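Local coordinates for cupin 2 conserved barrel domain protein (Planctomyces limnophilus, PDB 4H7L) that is of unknown function but binds a copper(II) ion within a small cupin barrel, at residues 27-31 / 32-36; 89-92 / 93-96. All coordinates share one frame; numbering follows the deposited sequence.

Interaction 1: 27-31 / 32-36; sequences AVACP and CGWAQ
Val28 and Ala35 grip each other through their backbones by a pair of nearly straight hydrogen bonds, Val28 N to Ala35 O at 2.8 Å and Ala35 N to Val28 O at 2.7 Å. One step nearer the turn Cys30 and Gly33 repeat the pattern: Cys30 N gives to Gly33 O, again almost linearly, and Gly33 N returns a bond to Cys30 O, less straight than the other. These bonds tie strands 28-30 and 33-38 into an antiparallel beta hairpin, closed by a type I turn from Cys30 to Gly33. Pro31 suits the second turn position because its ring already fixes phi near the required value, and Gly33 has a positive phi and a negative psi at which a CB would press on the preceding carbonyl oxygen. In this cupin the hairpin continues through strand 33-38 to strand 48-54, at the edge of an antiparallel sheet.

The aromatic contact lies on the solvent side. Ala29 and Trp34 form the non-hydrogen-bonded pair, and the indole, its CG beside the backbone N (chi1 -60°), leans back over strand 28-30. Ala29 CB sits over one face of the six-membered ring, 4.2 Å from its centroid, in a CH-pi contact; a methyl is small enough to let the ring lie so near the strand.

Apolar packing occupies the opposite face, where Cys30 SG, swung between its own N and C (chi1 51°), touches Ala35 CB at 3.9 Å. From the turn, Cys32 SG comes to 3.9 Å from Cys30 SG, too far for a disulfide, and its side chain also meets Ile54 and Ala58. At the open end Ala27 CB rests on Gln36 CG at 3.7 Å, while the Gln36 amide donates from NE2 to Ile25 O.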
ATOM      1  N   ALA B  27       6.493 -16.984   2.779  1.00 71.25           N
ATOM      2  CA  ALA B  27       6.174 -16.657   1.394  1.00 67.76           C
ATOM      3  C   ALA B  27       5.438 -17.805   0.711  1.00 69.12           C
ATOM      4  O   ALA B  27       5.781 -18.971   0.890  1.00 77.32           O
ATOM      5  CB  ALA B  27       7.439 -16.316   0.630  1.00 67.58           C
ATOM      6  N   VAL B  28       4.426 -17.460  -0.075  1.00 70.52           N
ATOM      7  CA  VAL B  28       3.630 -18.450  -0.787  1.00 71.72           C
ATOM      8  C   VAL B  28       3.761 -18.254  -2.287  1.00 70.66           C
ATOM      9  O   VAL B  28       3.842 -17.127  -2.771  1.00 75.72           O
ATOM     10  CB  VAL B  28       2.142 -18.350  -0.405  1.00 72.97           C
ATOM     11  CG1 VAL B  28       1.265 -18.958  -1.490  1.00 76.13           C
ATOM     12  CG2 VAL B  28       1.896 -19.027   0.934  1.00 73.29           C
ATOM     13  N   ALA B  29       3.776 -19.358  -3.021  1.00 65.63           N
ATOM     14  CA  ALA B  29       3.872 -19.302  -4.471  1.00 68.14           C
ATOM     15  C   ALA B  29       2.570 -18.807  -5.090  1.00 69.75           C
ATOM     16  O   ALA B  29       1.480 -19.221  -4.695  1.00 71.51           O
ATOM     17  CB  ALA B  29       4.234 -20.670  -5.028  1.00 65.94           C
ATOM     18  N   CYS B  30       2.699 -17.907  -6.058  1.00 66.50           N
ATOM     19  CA  CYS B  30       1.572 -17.445  -6.855  1.00 69.44           C
ATOM     20  C   CYS B  30       2.018 -17.443  -8.314  1.00 71.95           C
ATOM     21  O   CYS B  30       3.208 -17.590  -8.595  1.00 72.80           O
ATOM     22  CB  CYS B  30       1.131 -16.053  -6.408  1.00 65.99           C
ATOM     23  SG  CYS B  30       2.474 -14.861  -6.315  1.00 74.50           S
ATOM     24  N   PRO B  31       1.071 -17.289  -9.251  1.00 74.93           N
ATOM     25  CA  PRO B  31       1.428 -17.486 -10.661  1.00 77.97           C
ATOM     26  C   PRO B  31       2.560 -16.582 -11.142  1.00 74.85           C
ATOM     27  O   PRO B  31       3.306 -16.978 -12.038  1.00 78.83           O
ATOM     28  CB  PRO B  31       0.129 -17.155 -11.401  1.00 79.50           C
ATOM     29  CG  PRO B  31      -0.945 -17.363 -10.396  1.00 79.50           C
ATOM     30  CD  PRO B  31      -0.349 -16.936  -9.091  1.00 75.88           C
ATOM     31  N   CYS B  32       2.692 -15.398 -10.554  1.00 62.67           N
ATOM     32  CA  CYS B  32       3.705 -14.447 -10.997  1.00 63.59           C
ATOM     33  C   CYS B  32       4.982 -14.505 -10.157  1.00 65.78           C
ATOM     34  O   CYS B  32       5.948 -13.799 -10.450  1.00 62.35           O
ATOM     35  CB  CYS B  32       3.140 -13.028 -10.973  1.00 59.86           C
ATOM     36  SG  CYS B  32       2.694 -12.453  -9.322  1.00 79.73           S
ATOM     37  N   GLY B  33       4.994 -15.336  -9.117  1.00 65.35           N
ATOM     38  CA  GLY B  33       6.170 -15.468  -8.271  1.00 68.26           C
ATOM     39  C   GLY B  33       5.857 -15.841  -6.833  1.00 69.13           C
ATOM     40  O   GLY B  33       5.269 -16.889  -6.568  1.00 73.26           O
ATOM     41  N   TRP B  34       6.252 -14.980  -5.898  1.00 67.65           N
ATOM     42  CA  TRP B  34       6.067 -15.251  -4.476  1.00 67.83           C
ATOM     43  C   TRP B  34       5.359 -14.100  -3.767  1.00 65.13           C
ATOM     44  O   TRP B  34       5.698 -12.935  -3.966  1.00 62.36           O
ATOM     45  CB  TRP B  34       7.417 -15.508  -3.808  1.00 69.90           C
ATOM     46  CG  TRP B  34       8.143 -16.670  -4.394  1.00 70.94           C
ATOM     47  CD1 TRP B  34       9.050 -16.641  -5.410  1.00 73.93           C
ATOM     48  CD2 TRP B  34       8.018 -18.041  -4.005  1.00 75.79           C
ATOM     49  NE1 TRP B  34       9.500 -17.909  -5.678  1.00 79.50           N
ATOM     50  CE2 TRP B  34       8.883 -18.788  -4.828  1.00 80.50           C
ATOM     51  CE3 TRP B  34       7.261 -18.710  -3.039  1.00 75.07           C
ATOM     52  CZ2 TRP B  34       9.012 -20.170  -4.715  1.00 85.52           C
ATOM     53  CZ3 TRP B  34       7.390 -20.081  -2.929  1.00 80.39           C
ATOM     54  CH2 TRP B  34       8.260 -20.797  -3.761  1.00 84.95           C
ATOM     55  N   ALA B  35       4.383 -14.439  -2.932  1.00 66.72           N
ATOM     56  CA  ALA B  35       3.599 -13.436  -2.219  1.00 65.46           C
ATOM     57  C   ALA B  35       3.724 -13.604  -0.707  1.00 62.21           C
ATOM     58  O   ALA B  35       3.666 -14.716  -0.187  1.00 66.41           O
ATOM     59  CB  ALA B  35       2.139 -13.525  -2.632  1.00 61.50           C
ATOM     60  N   GLN B  36       3.899 -12.489  -0.009  1.00 55.06           N
ATOM     61  CA  GLN B  36       3.878 -12.479   1.448  1.00 52.98           C
ATOM     62  C   GLN B  36       2.694 -11.625   1.891  1.00 51.44           C
ATOM     63  O   GLN B  36       2.773 -10.397   1.930  1.00 51.74           O
ATOM     64  CB  GLN B  36       5.206 -11.956   2.004  1.00 48.82           C
ATOM     65  CG  GLN B  36       6.370 -12.918   1.763  1.00 54.21           C
ATOM     66  CD  GLN B  36       7.729 -12.337   2.126  1.00 55.01           C
ATOM     67  OE1 GLN B  36       8.268 -11.496   1.412  1.00 57.31           O
ATOM     68  NE2 GLN B  36       8.296 -12.801   3.232  1.00 55.49           N
TER

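Interaction 2: 89-92 / 93-96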
ATOM      1  N   PRO B  89       6.000   1.237 -18.824  1.00 49.79           N
ATOM      2  CA  PRO B  89       7.217   0.901 -18.076  1.00 51.60           C
ATOM      3  C   PRO B  89       7.071   1.107 -16.571  1.00 53.70           C
ATOM      4  O   PRO B  89       6.416   2.052 -16.132  1.00 49.34           O
ATOM      5  CB  PRO B  89       8.255   1.872 -18.643  1.00 51.88           C
ATOM      6  CG  PRO B  89       7.462   3.012 -19.171  1.00 50.86           C
ATOM      7  CD  PRO B  89       6.188   2.421 -19.680  1.00 49.50           C
ATOM      8  N   LEU B  90       7.686   0.224 -15.793  1.00 56.89           N
ATOM      9  CA  LEU B  90       7.707   0.371 -14.346  1.00 57.69           C
ATOM     10  C   LEU B  90       8.838   1.296 -13.924  1.00 60.82           C
ATOM     11  O   LEU B  90       9.945   1.217 -14.459  1.00 65.27           O
ATOM     12  CB  LEU B  90       7.902  -0.987 -13.678  1.00 54.89           C
ATOM     13  CG  LEU B  90       6.843  -2.039 -13.993  1.00 56.37           C
ATOM     14  CD1 LEU B  90       7.229  -3.366 -13.365  1.00 59.27           C
ATOM     15  CD2 LEU B  90       5.476  -1.587 -13.507  1.00 52.02           C
ATOM     16  N   THR B  91       8.554   2.172 -12.966  1.00 58.24           N
ATOM     17  CA  THR B  91       9.590   2.986 -12.343  1.00 58.17           C
ATOM     18  C   THR B  91       9.415   2.910 -10.835  1.00 55.02           C
ATOM     19  O   THR B  91       8.359   2.503 -10.347  1.00 54.08           O
ATOM     20  CB  THR B  91       9.526   4.458 -12.794  1.00 60.30           C
ATOM     21  OG1 THR B  91       8.379   5.092 -12.218  1.00 66.52           O
ATOM     22  CG2 THR B  91       9.454   4.554 -14.310  1.00 59.34           C
ATOM     23  N   LYS B  92      10.450   3.294 -10.098  1.00 53.82           N
ATOM     24  CA  LYS B  92      10.404   3.232  -8.644  1.00 55.06           C
ATOM     25  C   LYS B  92       9.293   4.107  -8.069  1.00 54.61           C
ATOM     26  O   LYS B  92       9.141   5.268  -8.441  1.00 59.17           O
ATOM     27  CB  LYS B  92      11.751   3.641  -8.046  1.00 59.41           C
ATOM     28  CG  LYS B  92      12.789   2.532  -8.052  1.00 63.58           C
ATOM     29  CD  LYS B  92      14.002   2.916  -7.223  1.00 68.53           C
ATOM     30  CE  LYS B  92      14.939   1.739  -7.014  1.00 70.51           C
ATOM     31  NZ  LYS B  92      16.166   2.151  -6.277  1.00 72.89           N
ATOM     32  N   LEU B  93       8.523   3.527  -7.157  1.00 57.22           N
ATOM     33  CA  LEU B  93       7.446   4.237  -6.470  1.00 54.76           C
ATOM     34  C   LEU B  93       6.332   4.671  -7.415  1.00 50.45           C
ATOM     35  O   LEU B  93       5.578   5.601  -7.123  1.00 52.96           O
ATOM     36  CB  LEU B  93       7.995   5.439  -5.702  1.00 56.07           C
ATOM     37  CG  LEU B  93       8.940   5.075  -4.557  1.00 56.93           C
ATOM     38  CD1 LEU B  93       9.463   6.331  -3.883  1.00 61.72           C
ATOM     39  CD2 LEU B  93       8.245   4.172  -3.547  1.00 53.25           C
ATOM     40  N   LEU B  94       6.225   3.989  -8.547  1.00 47.28           N
ATOM     41  CA  LEU B  94       5.060   4.137  -9.399  1.00 48.30           C
ATOM     42  C   LEU B  94       3.879   3.474  -8.700  1.00 46.25           C
ATOM     43  O   LEU B  94       4.002   2.356  -8.198  1.00 45.45           O
ATOM     44  CB  LEU B  94       5.306   3.476 -10.756  1.00 50.61           C
ATOM     45  CG  LEU B  94       4.173   3.622 -11.771  1.00 53.02           C
ATOM     46  CD1 LEU B  94       4.028   5.076 -12.206  1.00 54.69           C
ATOM     47  CD2 LEU B  94       4.405   2.717 -12.973  1.00 53.31           C
ATOM     48  N   ALA B  95       2.745   4.168  -8.656  1.00 42.18           N
ATOM     49  CA  ALA B  95       1.527   3.612  -8.072  1.00 38.45           C
ATOM     50  C   ALA B  95       0.500   3.370  -9.167  1.00 42.47           C
ATOM     51  O   ALA B  95       0.167   4.280  -9.925  1.00 46.68           O
ATOM     52  CB  ALA B  95       0.962   4.549  -7.027  1.00 39.61           C
ATOM     53  N   ILE B  96      -0.001   2.143  -9.253  1.00 41.63           N
ATOM     54  CA  ILE B  96      -0.984   1.813 -10.270  1.00 42.33           C
ATOM     55  C   ILE B  96      -2.279   1.335  -9.640  1.00 41.92           C
ATOM     56  O   ILE B  96      -2.297   0.377  -8.873  1.00 50.13           O
ATOM     57  CB  ILE B  96      -0.473   0.738 -11.240  1.00 45.70           C
ATOM     58  CG1 ILE B  96       0.929   1.089 -11.735  1.00 48.91           C
ATOM     59  CG2 ILE B  96      -1.419   0.605 -12.417  1.00 48.13           C
ATOM     60  CD1 ILE B  96       2.028   0.429 -10.951  1.00 52.97           C
TER
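Thr91 and Leu94 cross obliquely at the mouth of a turn, the hydroxyl OG1 of Thr91 resting 3.8 Å from Leu94 CB. Thr91 holds OG1 between its backbone N and carbonyl carbon (chi1 71°), which brings the oxygen to the Leu94 side and sets the methyl CG2 beside the backbone N. The backbones are joined by one hydrogen bond, Leu94 N to Thr91 O at 3.2 Å.

Leu94 runs back along the incoming chain, its CG anti to the backbone N (chi1 -177°). This carries the CD2 methyl to 3.8 Å from Pro89 O and to 4.5 Å from Leu90 CD2, the latter a loose methyl-to-methyl approach. The turn is type II, with Lys92 and Leu93 at its corners. Leu93 takes a positive phi of 65°, an unusual conformation for a residue with a side chain, while the extended Lys92 chain suits an exposed corner.

Strand 86-89 leads into this turn and strand 94-98 leaves it. Leu90 packs on Ile81 of strand 80-83 and Val72 of strand 67-72, whereas Leu94 meets Met19 of the second subunit, with which residues 94-96 form an antiparallel ladder that carries the sheet across the dimer interface.

How the interactions relate
Interaction 1 comes first along the chain and closes well before interaction 2 opens; their centres lie 20 Å apart and their nearest atoms about 11 Å, so they do not touch. Both reach the same curled antiparallel sheet: the hairpin joins it through strand 48-54, which pairs with strand 110-117, while strand 94-98 joins through strand 67-72, itself paired with strand 110-117. The loop after strand 86-89, with its turn at 91-94, leads out of the smaller sheet of strands 80-83, 86-89 and 104-107. The copper ion is about 8 Å from the Cys32 side chain and about 13 Å from that of Leu90, so interaction 1 lies nearer the metal, whereas interaction 2 adjoins the second subunit.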